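PDB 5H6B: putative secreted lipase from Streptomyces sp. W007, which probably hydrolyses the ester bonds of triacylglycerols as a thermostable secreted lipase of marine origin. Local coordinates for residues L63-L68 with H108-M113; G37-S42 with P151-V156; G78-S83 with S174-K179. One frame throughout, in Å; residues are numbered along the deposited sequence.

Contact 1: L63-L68 with H108-M113; sequences LDYGQL and HSQGGM. With ZN (zinc ion), chain C.
Tyr65 reaches across to the start of helix 110-113, where its ring meets Gln110 and its hydroxyl meets Gly111. His108 ends the strand that leads into this turn. Ser109 follows with a positive phi, a strained backbone. It sits at the N-cap position, but OG makes no capping bond and pairs with His232 NE2 instead. Gln110 carries the side-chain contact. CG lies anti to the backbone N (chi1 -175°) and the chain beyond it is extended, which carries the carbamoyl group to the rim of the Tyr65 ring. Gln110 CD lies in the ring plane at the edge, 3.8 Å from Tyr65 CE1. Further back, Gln110 CG is 3.4 Å from Tyr65 OH. The amide is turned 71° from the ring, so the two flat groups do not stack. A serine here would probably leave the CE1 edge of Tyr65 without its neighbour and open a gap there. Gly111 N is 3.3 Å from Tyr65 OH, but the angle is poor and they are not hydrogen-bonded. Gly111 N donates to His108 O (2.8 Å). Tyr65 OH is hydrogen-bonded to His36 O, and the rings of Tyr65 and His36 stack. Gly112 N continues the turn with a bond to Ser109 O (2.9 Å). In the 63-68 loop, Asp64 OD2 binds a zinc ion together with His75, away from this packing. The sharp strand-to-helix turn around Ser109 fits the GxSxG nucleophile elbow of an alpha/beta hydrolase, with Ser109 the probable nucleophile and His232 its probable partner.

Contact 2: G37-S42 with P151-V156; sequences GTFGNS and PFFPGV
Phe39 and Phe153 meet where two type II beta turns come together, Gly37 to Gly40 and Phe153 to Val156. The first turn follows strand 32-35. In alpha/beta-hydrolase lipases the loop at this place commonly contributes to the oxyanion hole, and residues 37-42 probably correspond to it. Phe39 occupies the third position of its turn with a positive phi of 67°, a value more usual for glycine. The two phenyl rings are oblique, with planes at 51° and centroids 5.6 Å apart. They neither stack nor meet edge to face. The closer fit is made by Phe39 CB, which lies over the face of Phe153, 3.8 Å from the ring centroid, in a CH-pi contact. Val156 uses a different surface. Its CG1 sits over one face of the Phe39 ring, 3.9 Å from the centroid, also as a CH-pi contact. That branch stands between the backbone N and the carbonyl carbon (chi1 88°), which turns it to the ring. The opposite face of Phe39 is covered by Thr38 CG2, 3.7 Å above the plane and over its centre. Phe39 is therefore clamped between two methyl groups. Leu167 of helix 165-168 touches both Thr38 and Phe39. Val156 also packs on Phe74. Beyond the side chains, Phe39 O approaches the Phe153 ring, with Phe153 CE1 3.4 Å away.

Contact 3: G78-S83 with S174-K179; sequences GPIDKS and SPFITK
Two helices meet here at their N-terminal turns. Helix 80-98 meets helix 175-181 through Ile80 and Phe176. Ile80 CB stands over one face of the Phe176 ring, 3.9 Å from its centroid and 19° off the normal, a CH-pi contact. Its CG2 branch presses nearer the rim, 3.4 Å from Phe176 CZ. Phe176 holds CG anti to its own amide nitrogen (chi1 180°), which extends the ring toward Ile80. Tyr117 meets the same ring with nearly parallel planes. The start of the second helix is fixed by Ser174. Ser174 OG accepts from Ile177 N at 2.9 Å, an almost straight N-cap bond of 178°. Ser174 O is gripped twice, by Thr178 N and by Thr178 OG1, from opposite faces of its plane. In the first helix, Lys82 N donates to Asp81 OD1 at 2.9 Å from above the carboxylate plane. Asp169 serves both helix starts: its OD2 pairs with Ile80 N, and its backbone oxygen with Ser174 OG. Helix 80-98 is the connecting helix of the beta-alpha-beta crossover from strand 59-63 to strand 103-108, a unit characteristic of the alpha/beta-hydrolase fold.

All three contacts are mainly buried, but contact 1 lies deepest. The centre of contact 1 is about 8 Å from the centre of the chain, those of contacts 2 and 3 about 15 and 16 Å. Contact 1 is the middle piece. Asp64 OD1 bonds to Ser42 N of contact 2, and Gly66 O lies 3.1 Å from Gly78 N of contact 3, a probable hydrogen bond. Contacts 2 and 3 do not touch each other. Their chemistry follows their place. Contact 1 brings polar groups beside the probable active site, and its loop also binds zinc. Contact 2 joins loops by aromatic and methyl packing. Contact 3 joins helix starts, with one apolar pair beside capping bonds.

Contact 1: L63-L68 with H108-M113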
ATOM      1  N   LEU A  63       3.124  -5.334  -8.223  1.00 41.42           N
ATOM      2  CA  LEU A  63       4.380  -4.939  -8.882  1.00 41.27           C
ATOM      3  C   LEU A  63       5.561  -4.963  -7.945  1.00 39.81           C
ATOM      4  O   LEU A  63       5.411  -4.813  -6.721  1.00 39.52           O
ATOM      5  CB  LEU A  63       4.279  -3.512  -9.448  1.00 46.09           C
ATOM      6  CG  LEU A  63       4.628  -2.293  -8.557  1.00 47.25           C
ATOM      7  CD1 LEU A  63       4.756  -1.013  -9.369  1.00 48.55           C
ATOM      8  CD2 LEU A  63       3.605  -2.110  -7.443  1.00 47.91           C
ATOM      9  N   ASP A  64       6.741  -5.059  -8.548  1.00 39.99           N
ATOM     10  CA  ASP A  64       8.008  -4.798  -7.880  1.00 38.09           C
ATOM     11  C   ASP A  64       8.397  -3.357  -8.175  1.00 36.55           C
ATOM     12  O   ASP A  64       8.250  -2.933  -9.287  1.00 38.21           O
ATOM     13  CB  ASP A  64       9.095  -5.712  -8.465  1.00 40.06           C
ATOM     14  CG  ASP A  64       9.383  -6.930  -7.624  1.00 38.02           C
ATOM     15  OD1 ASP A  64       8.710  -7.201  -6.609  1.00 38.58           O
ATOM     16  OD2 ASP A  64      10.357  -7.618  -7.976  1.00 36.18           O
ATOM     17  N   TYR A  65       8.969  -2.632  -7.220  1.00 36.63           N
ATOM     18  CA  TYR A  65       9.334  -1.215  -7.420  1.00 36.04           C
ATOM     19  C   TYR A  65      10.513  -0.906  -6.520  1.00 35.02           C
ATOM     20  O   TYR A  65      10.622  -1.512  -5.470  1.00 36.27           O
ATOM     21  CB  TYR A  65       8.145  -0.259  -7.141  1.00 36.95           C
ATOM     22  CG  TYR A  65       7.800  -0.025  -5.675  1.00 35.50           C
ATOM     23  CD1 TYR A  65       8.544   0.856  -4.893  1.00 35.20           C
ATOM     24  CD2 TYR A  65       6.732  -0.676  -5.077  1.00 34.67           C
ATOM     25  CE1 TYR A  65       8.244   1.077  -3.561  1.00 35.07           C
ATOM     26  CE2 TYR A  65       6.423  -0.463  -3.742  1.00 34.88           C
ATOM     27  CZ  TYR A  65       7.183   0.421  -2.984  1.00 34.88           C
ATOM     28  OH  TYR A  65       6.910   0.657  -1.648  1.00 36.21           O
ATOM     29  N   GLY A  66      11.387   0.021  -6.923  1.00 33.35           N
ATOM     30  CA  GLY A  66      12.503   0.455  -6.091  1.00 33.23           C
ATOM     31  C   GLY A  66      13.586  -0.594  -5.965  1.00 36.53           C
ATOM     32  O   GLY A  66      14.321  -0.604  -4.970  1.00 35.67           O
ATOM     33  N   GLN A  67      13.703  -1.474  -6.964  1.00 36.49           N
ATOM     34  CA  GLN A  67      14.754  -2.494  -6.937  1.00 39.87           C
ATOM     35  C   GLN A  67      16.127  -1.842  -6.968  1.00 40.47           C
ATOM     36  O   GLN A  67      16.308  -0.840  -7.624  1.00 36.82           O
ATOM     37  CB  GLN A  67      14.650  -3.452  -8.103  1.00 41.59           C
ATOM     38  CG  GLN A  67      13.337  -4.201  -8.180  1.00 39.45           C
ATOM     39  CD  GLN A  67      12.406  -3.599  -9.209  1.00 40.93           C
ATOM     40  OE1 GLN A  67      12.174  -2.383  -9.212  1.00 38.52           O
ATOM     41  NE2 GLN A  67      11.847  -4.439 -10.075  1.00 40.57           N
ATOM     42  N   LEU A  68      17.077  -2.405  -6.227  1.00 44.44           N
ATOM     43  CA  LEU A  68      18.471  -1.965  -6.275  1.00 46.94           C
ATOM     44  C   LEU A  68      19.309  -3.129  -6.833  1.00 45.61           C
ATOM     45  O   LEU A  68      19.191  -4.252  -6.333  1.00 41.12           O
ATOM     46  CB  LEU A  68      18.960  -1.545  -4.881  1.00 51.10           C
ATOM     47  CG  LEU A  68      19.872  -0.316  -4.818  1.00 57.99           C
ATOM     48  CD1 LEU A  68      19.213   0.936  -5.405  1.00 59.31           C
ATOM     49  CD2 LEU A  68      20.282  -0.075  -3.371  1.00 60.71           C
ATOM     50  N   HIS A 108       1.035  -1.252   1.342  1.00 34.40           N
ATOM     51  CA  HIS A 108       1.525  -1.426   2.707  1.00 33.54           C
ATOM     52  C   HIS A 108       2.721  -0.528   2.925  1.00 32.61           C
ATOM     53  O   HIS A 108       3.675  -0.571   2.132  1.00 29.61           O
ATOM     54  CB  HIS A 108       1.935  -2.889   2.929  1.00 33.75           C
ATOM     55  CG  HIS A 108       2.409  -3.184   4.323  1.00 34.92           C
ATOM     56  ND1 HIS A 108       3.204  -4.268   4.629  1.00 34.83           N
ATOM     57  CD2 HIS A 108       2.225  -2.519   5.486  1.00 33.54           C
ATOM     58  CE1 HIS A 108       3.468  -4.263   5.921  1.00 34.02           C
ATOM     59  NE2 HIS A 108       2.889  -3.211   6.461  1.00 32.18           N
ATOM     60  N   SER A 109       2.678   0.271   4.003  1.00 34.45           N
ATOM     61  CA  SER A 109       3.855   1.019   4.473  1.00 37.17           C
ATOM     62  C   SER A 109       4.298   2.019   3.402  1.00 36.22           C
ATOM     63  O   SER A 109       3.440   2.754   2.901  1.00 36.19           O
ATOM     64  CB  SER A 109       4.969   0.044   4.880  1.00 37.57           C
ATOM     65  OG  SER A 109       6.005   0.740   5.527  1.00 40.79           O
ATOM     66  N   GLN A 110       5.573   2.024   2.991  1.00 34.83           N
ATOM     67  CA  GLN A 110       5.967   2.808   1.801  1.00 35.48           C
ATOM     68  C   GLN A 110       4.996   2.677   0.629  1.00 34.66           C
ATOM     69  O   GLN A 110       4.734   3.666  -0.063  1.00 35.29           O
ATOM     70  CB  GLN A 110       7.370   2.461   1.301  1.00 35.58           C
ATOM     71  CG  GLN A 110       7.852   3.341   0.138  1.00 36.05           C
ATOM     72  CD  GLN A 110       9.252   2.986  -0.374  1.00 37.58           C
ATOM     73  OE1 GLN A 110      10.056   2.356   0.322  1.00 38.10           O
ATOM     74  NE2 GLN A 110       9.547   3.411  -1.578  1.00 34.26           N
ATOM     75  N   GLY A 111       4.469   1.482   0.389  1.00 34.58           N
ATOM     76  CA  GLY A 111       3.565   1.279  -0.742  1.00 35.26           C
ATOM     77  C   GLY A 111       2.189   1.914  -0.617  1.00 36.66           C
ATOM     78  O   GLY A 111       1.487   2.057  -1.608  1.00 37.89           O
ATOM     79  N   GLY A 112       1.776   2.242   0.603  1.00 38.45           N
ATOM     80  CA  GLY A 112       0.559   3.014   0.833  1.00 40.89           C
ATOM     81  C   GLY A 112       0.783   4.513   0.671  1.00 40.22           C
ATOM     82  O   GLY A 112      -0.163   5.250   0.419  1.00 39.24           O
ATOM     83  N   MET A 113       2.031   4.961   0.824  1.00 38.05           N
ATOM     84  CA  MET A 113       2.369   6.375   0.692  1.00 38.52           C
ATOM     85  C   MET A 113       2.783   6.773  -0.726  1.00 38.79           C
ATOM     86  O   MET A 113       2.272   7.748  -1.260  1.00 38.48           O
ATOM     87  CB  MET A 113       3.458   6.758   1.695  1.00 39.08           C
ATOM     88  CG  MET A 113       3.993   8.172   1.508  1.00 39.82           C
ATOM     89  SD  MET A 113       5.388   8.193   0.370  1.00 41.70           S
ATOM     90  CE  MET A 113       6.751   7.691   1.421  1.00 39.43           C
TER
HETATM   91 ZN    ZN C 302      11.567  -8.633  -7.020  1.00 40.43          ZN

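Contact 2: G37-S42 with P151-V156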
ATOM      1  N   GLY A  37       5.835  -2.720   0.639  1.00 33.05           N
ATOM      2  CA  GLY A  37       6.517  -1.765   1.487  1.00 35.00           C
ATOM      3  C   GLY A  37       8.009  -1.847   1.311  1.00 35.44           C
ATOM      4  O   GLY A  37       8.515  -2.434   0.334  1.00 38.83           O
ATOM      5  N   THR A  38       8.708  -1.214   2.241  1.00 34.05           N
ATOM      6  CA  THR A  38      10.161  -1.147   2.190  1.00 34.38           C
ATOM      7  C   THR A  38      10.705  -2.529   2.451  1.00 31.40           C
ATOM      8  O   THR A  38      10.207  -3.238   3.304  1.00 30.72           O
ATOM      9  CB  THR A  38      10.698  -0.133   3.227  1.00 35.73           C
ATOM     10  OG1 THR A  38      10.068   1.138   3.008  1.00 33.82           O
ATOM     11  CG2 THR A  38      12.190   0.042   3.093  1.00 36.04           C
ATOM     12  N   PHE A  39      11.706  -2.927   1.681  1.00 32.23           N
ATOM     13  CA  PHE A  39      12.299  -4.281   1.744  1.00 33.13           C
ATOM     14  C   PHE A  39      11.381  -5.411   1.294  1.00 32.91           C
ATOM     15  O   PHE A  39      11.675  -6.563   1.581  1.00 36.48           O
ATOM     16  CB  PHE A  39      12.833  -4.657   3.141  1.00 33.30           C
ATOM     17  CG  PHE A  39      13.654  -3.593   3.806  1.00 35.20           C
ATOM     18  CD1 PHE A  39      14.702  -2.980   3.139  1.00 36.40           C
ATOM     19  CD2 PHE A  39      13.412  -3.246   5.131  1.00 36.89           C
ATOM     20  CE1 PHE A  39      15.484  -2.025   3.771  1.00 37.78           C
ATOM     21  CE2 PHE A  39      14.181  -2.277   5.765  1.00 39.53           C
ATOM     22  CZ  PHE A  39      15.224  -1.667   5.080  1.00 39.35           C
ATOM     23  N   GLY A  40      10.296  -5.097   0.592  1.00 33.30           N
ATOM     24  CA  GLY A  40       9.327  -6.092   0.175  1.00 31.70           C
ATOM     25  C   GLY A  40       9.402  -6.322  -1.318  1.00 33.17           C
ATOM     26  O   GLY A  40      10.163  -5.659  -2.027  1.00 33.88           O
ATOM     27  N   ASN A  41       8.579  -7.248  -1.793  1.00 32.98           N
ATOM     28  CA  ASN A  41       8.435  -7.502  -3.219  1.00 34.67           C
ATOM     29  C   ASN A  41       6.994  -7.876  -3.563  1.00 34.58           C
ATOM     30  O   ASN A  41       6.126  -7.997  -2.677  1.00 34.46           O
ATOM     31  CB  ASN A  41       9.426  -8.606  -3.649  1.00 34.98           C
ATOM     32  CG  ASN A  41       9.169  -9.913  -2.940  1.00 33.79           C
ATOM     33  OD1 ASN A  41       8.109 -10.498  -3.089  1.00 35.37           O
ATOM     34  ND2 ASN A  41      10.131 -10.367  -2.150  1.00 34.45           N
ATOM     35  N   SER A  42       6.770  -8.087  -4.858  1.00 34.61           N
ATOM     36  CA  SER A  42       5.453  -8.363  -5.419  1.00 35.58           C
ATOM     37  C   SER A  42       4.782  -9.637  -4.953  1.00 34.85           C
ATOM     38  O   SER A  42       3.557  -9.757  -5.119  1.00 32.39           O
ATOM     39  CB  SER A  42       5.542  -8.428  -6.939  1.00 35.46           C
ATOM     40  OG  SER A  42       6.318  -9.536  -7.312  1.00 38.16           O
ATOM     41  N   PRO A 151      14.950  -6.386  11.715  1.00 36.88           N
ATOM     42  CA  PRO A 151      14.839  -7.744  12.259  1.00 38.02           C
ATOM     43  C   PRO A 151      13.968  -8.704  11.436  1.00 39.80           C
ATOM     44  O   PRO A 151      14.101  -9.924  11.580  1.00 39.98           O
ATOM     45  CB  PRO A 151      14.226  -7.511  13.644  1.00 39.74           C
ATOM     46  CG  PRO A 151      14.650  -6.114  14.002  1.00 38.99           C
ATOM     47  CD  PRO A 151      14.560  -5.369  12.707  1.00 37.90           C
ATOM     48  N   PHE A 152      13.068  -8.158  10.614  1.00 38.04           N
ATOM     49  CA  PHE A 152      12.206  -8.954   9.755  1.00 37.34           C
ATOM     50  C   PHE A 152      12.874  -9.273   8.428  1.00 38.12           C
ATOM     51  O   PHE A 152      12.481 -10.216   7.761  1.00 39.13           O
ATOM     52  CB  PHE A 152      10.880  -8.216   9.500  1.00 37.55           C
ATOM     53  CG  PHE A 152      10.033  -8.041  10.732  1.00 36.89           C
ATOM     54  CD1 PHE A 152       9.113  -9.004  11.088  1.00 35.78           C
ATOM     55  CD2 PHE A 152      10.162  -6.902  11.539  1.00 37.75           C
ATOM     56  CE1 PHE A 152       8.330  -8.857  12.220  1.00 36.51           C
ATOM     57  CE2 PHE A 152       9.388  -6.747  12.681  1.00 36.57           C
ATOM     58  CZ  PHE A 152       8.460  -7.725  13.017  1.00 35.75           C
ATOM     59  N   PHE A 153      13.855  -8.467   8.038  1.00 40.43           N
ATOM     60  CA  PHE A 153      14.534  -8.581   6.750  1.00 42.36           C
ATOM     61  C   PHE A 153      16.057  -8.594   6.965  1.00 46.94           C
ATOM     62  O   PHE A 153      16.774  -7.767   6.409  1.00 46.92           O
ATOM     63  CB  PHE A 153      14.137  -7.403   5.844  1.00 40.20           C
ATOM     64  CG  PHE A 153      12.655  -7.250   5.667  1.00 40.22           C
ATOM     65  CD1 PHE A 153      11.977  -8.001   4.718  1.00 41.37           C
ATOM     66  CD2 PHE A 153      11.944  -6.356   6.445  1.00 39.51           C
ATOM     67  CE1 PHE A 153      10.604  -7.870   4.561  1.00 42.79           C
ATOM     68  CE2 PHE A 153      10.568  -6.215   6.295  1.00 40.89           C
ATOM     69  CZ  PHE A 153       9.895  -6.969   5.353  1.00 40.87           C
ATOM     70  N   PRO A 154      16.560  -9.524   7.788  1.00 52.67           N
ATOM     71  CA  PRO A 154      18.002  -9.530   7.974  1.00 57.51           C
ATOM     72  C   PRO A 154      18.673  -9.996   6.675  1.00 60.11           C
ATOM     73  O   PRO A 154      18.095 -10.764   5.890  1.00 60.47           O
ATOM     74  CB  PRO A 154      18.197 -10.547   9.094  1.00 57.94           C
ATOM     75  CG  PRO A 154      17.104 -11.535   8.862  1.00 58.56           C
ATOM     76  CD  PRO A 154      15.938 -10.754   8.309  1.00 55.87           C
ATOM     77  N   GLY A 155      19.869  -9.507   6.435  1.00 60.53           N
ATOM     78  CA  GLY A 155      20.525  -9.791   5.173  1.00 64.01           C
ATOM     79  C   GLY A 155      20.437  -8.622   4.226  1.00 60.18           C
ATOM     80  O   GLY A 155      21.304  -8.483   3.369  1.00 64.17           O
ATOM     81  N   VAL A 156      19.398  -7.790   4.361  1.00 53.99           N
ATOM     82  CA  VAL A 156      19.340  -6.529   3.629  1.00 51.40           C
ATOM     83  C   VAL A 156      20.266  -5.466   4.262  1.00 49.11           C
ATOM     84  O   VAL A 156      20.677  -4.525   3.575  1.00 48.83           O
ATOM     85  CB  VAL A 156      17.880  -5.990   3.473  1.00 47.72           C
ATOM     86  CG1 VAL A 156      17.447  -5.117   4.651  1.00 45.25           C
ATOM     87  CG2 VAL A 156      17.756  -5.184   2.186  1.00 48.97           C
TER

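Contact 3: G78-S83 with S174-K179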
ATOM      1  N   GLY A  78      15.203   2.257  -4.145  1.00 39.87           N
ATOM      2  CA  GLY A  78      15.526   3.354  -5.032  1.00 41.36           C
ATOM      3  C   GLY A  78      14.715   4.621  -4.763  1.00 44.19           C
ATOM      4  O   GLY A  78      13.845   4.647  -3.879  1.00 42.02           O
ATOM      5  N   PRO A  79      15.004   5.691  -5.519  1.00 43.82           N
ATOM      6  CA  PRO A  79      14.326   6.961  -5.297  1.00 44.53           C
ATOM      7  C   PRO A  79      12.820   6.846  -5.466  1.00 42.85           C
ATOM      8  O   PRO A  79      12.348   6.239  -6.429  1.00 43.63           O
ATOM      9  CB  PRO A  79      14.932   7.883  -6.364  1.00 46.13           C
ATOM     10  CG  PRO A  79      16.257   7.299  -6.673  1.00 45.74           C
ATOM     11  CD  PRO A  79      16.102   5.812  -6.497  1.00 45.02           C
ATOM     12  N   ILE A  80      12.072   7.425  -4.534  1.00 41.32           N
ATOM     13  CA  ILE A  80      10.629   7.159  -4.491  1.00 43.29           C
ATOM     14  C   ILE A  80       9.896   7.802  -5.681  1.00 42.38           C
ATOM     15  O   ILE A  80       8.888   7.259  -6.144  1.00 40.23           O
ATOM     16  CB  ILE A  80      10.007   7.493  -3.106  1.00 42.19           C
ATOM     17  CG1 ILE A  80      10.770   6.718  -2.017  1.00 39.73           C
ATOM     18  CG2 ILE A  80       8.521   7.129  -3.076  1.00 42.76           C
ATOM     19  CD1 ILE A  80      10.179   6.756  -0.637  1.00 38.77           C
ATOM     20  N   ASP A  81      10.416   8.914  -6.206  1.00 42.51           N
ATOM     21  CA  ASP A  81       9.860   9.486  -7.450  1.00 46.29           C
ATOM     22  C   ASP A  81       9.976   8.523  -8.624  1.00 46.33           C
ATOM     23  O   ASP A  81       9.022   8.363  -9.374  1.00 49.97           O
ATOM     24  CB  ASP A  81      10.445  10.872  -7.800  1.00 49.92           C
ATOM     25  CG  ASP A  81      11.968  10.889  -7.886  1.00 52.84           C
ATOM     26  OD1 ASP A  81      12.622   9.917  -7.465  1.00 59.66           O
ATOM     27  OD2 ASP A  81      12.522  11.909  -8.343  1.00 56.19           O
ATOM     28  N   LYS A  82      11.116   7.844  -8.759  1.00 50.34           N
ATOM     29  CA  LYS A  82      11.268   6.782  -9.776  1.00 49.02           C
ATOM     30  C   LYS A  82      10.307   5.622  -9.510  1.00 44.06           C
ATOM     31  O   LYS A  82       9.730   5.049 -10.444  1.00 41.67           O
ATOM     32  CB  LYS A  82      12.699   6.219  -9.822  1.00 54.70           C
ATOM     33  CG  LYS A  82      13.814   7.223 -10.074  1.00 61.89           C
ATOM     34  CD  LYS A  82      13.695   7.911 -11.420  1.00 67.53           C
ATOM     35  CE  LYS A  82      14.856   8.867 -11.610  1.00 72.15           C
ATOM     36  NZ  LYS A  82      14.848   9.442 -12.979  1.00 75.40           N
ATOM     37  N   SER A  83      10.145   5.267  -8.239  1.00 39.00           N
ATOM     38  CA  SER A  83       9.206   4.199  -7.880  1.00 38.94           C
ATOM     39  C   SER A  83       7.762   4.518  -8.311  1.00 38.82           C
ATOM     40  O   SER A  83       7.037   3.645  -8.829  1.00 37.12           O
ATOM     41  CB  SER A  83       9.281   3.893  -6.387  1.00 38.23           C
ATOM     42  OG  SER A  83      10.509   3.249  -6.063  1.00 36.71           O
ATOM     43  N   SER A 174      12.379  15.386   4.532  1.00 54.08           N
ATOM     44  CA  SER A 174      13.212  15.175   3.344  1.00 48.58           C
ATOM     45  C   SER A 174      12.717  16.045   2.203  1.00 47.64           C
ATOM     46  O   SER A 174      11.585  16.536   2.241  1.00 48.18           O
ATOM     47  CB  SER A 174      13.169  13.714   2.885  1.00 48.19           C
ATOM     48  OG  SER A 174      11.939  13.419   2.230  1.00 47.00           O
ATOM     49  N   PRO A 175      13.553  16.228   1.170  1.00 47.52           N
ATOM     50  CA  PRO A 175      13.029  16.907  -0.006  1.00 45.96           C
ATOM     51  C   PRO A 175      11.815  16.189  -0.572  1.00 46.26           C
ATOM     52  O   PRO A 175      10.862  16.850  -0.978  1.00 44.76           O
ATOM     53  CB  PRO A 175      14.208  16.886  -0.993  1.00 45.91           C
ATOM     54  CG  PRO A 175      15.424  16.830  -0.120  1.00 47.12           C
ATOM     55  CD  PRO A 175      15.021  16.071   1.122  1.00 47.66           C
ATOM     56  N   PHE A 176      11.828  14.854  -0.576  1.00 46.34           N
ATOM     57  CA  PHE A 176      10.712  14.101  -1.155  1.00 46.29           C
ATOM     58  C   PHE A 176       9.391  14.292  -0.385  1.00 47.27           C
ATOM     59  O   PHE A 176       8.346  14.549  -0.992  1.00 45.03           O
ATOM     60  CB  PHE A 176      11.024  12.601  -1.240  1.00 45.66           C
ATOM     61  CG  PHE A 176       9.900  11.805  -1.828  1.00 44.11           C
ATOM     62  CD1 PHE A 176       9.705  11.787  -3.200  1.00 43.30           C
ATOM     63  CD2 PHE A 176       8.993  11.138  -1.009  1.00 42.35           C
ATOM     64  CE1 PHE A 176       8.660  11.074  -3.755  1.00 43.21           C
ATOM     65  CE2 PHE A 176       7.949  10.428  -1.554  1.00 43.77           C
ATOM     66  CZ  PHE A 176       7.774  10.404  -2.930  1.00 45.15           C
ATOM     67  N   ILE A 177       9.434  14.115   0.935  1.00 48.72           N
ATOM     68  CA  ILE A 177       8.234  14.242   1.774  1.00 48.59           C
ATOM     69  C   ILE A 177       7.718  15.694   1.719  1.00 50.75           C
ATOM     70  O   ILE A 177       6.510  15.913   1.553  1.00 47.94           O
ATOM     71  CB  ILE A 177       8.497  13.746   3.224  1.00 46.81           C
ATOM     72  CG1 ILE A 177       8.715  12.226   3.224  1.00 48.33           C
ATOM     73  CG2 ILE A 177       7.364  14.120   4.179  1.00 46.16           C
ATOM     74  CD1 ILE A 177       7.557  11.395   2.687  1.00 47.78           C
ATOM     75  N   THR A 178       8.633  16.663   1.800  1.00 50.41           N
ATOM     76  CA  THR A 178       8.282  18.094   1.646  1.00 51.14           C
ATOM     77  C   THR A 178       7.489  18.371   0.356  1.00 47.11           C
ATOM     78  O   THR A 178       6.427  18.991   0.386  1.00 47.77           O
ATOM     79  CB  THR A 178       9.549  18.986   1.707  1.00 51.30           C
ATOM     80  OG1 THR A 178      10.241  18.744   2.943  1.00 49.11           O
ATOM     81  CG2 THR A 178       9.184  20.472   1.615  1.00 50.32           C
ATOM     82  N   LYS A 179       7.996  17.883  -0.768  1.00 48.43           N
ATOM     83  CA  LYS A 179       7.305  18.044  -2.046  1.00 50.28           C
ATOM     84  C   LYS A 179       5.936  17.402  -1.998  1.00 49.87           C
ATOM     85  O   LYS A 179       4.939  18.042  -2.328  1.00 48.73           O
ATOM     86  CB  LYS A 179       8.106  17.433  -3.200  1.00 53.18           C
ATOM     87  CG  LYS A 179       7.365  17.434  -4.534  1.00 55.24           C
ATOM     88  CD  LYS A 179       8.291  17.226  -5.723  1.00 57.77           C
ATOM     89  CE  LYS A 179       7.469  17.081  -6.997  1.00 61.62           C
ATOM     90  NZ  LYS A 179       8.313  17.083  -8.219  1.00 65.37           N
TER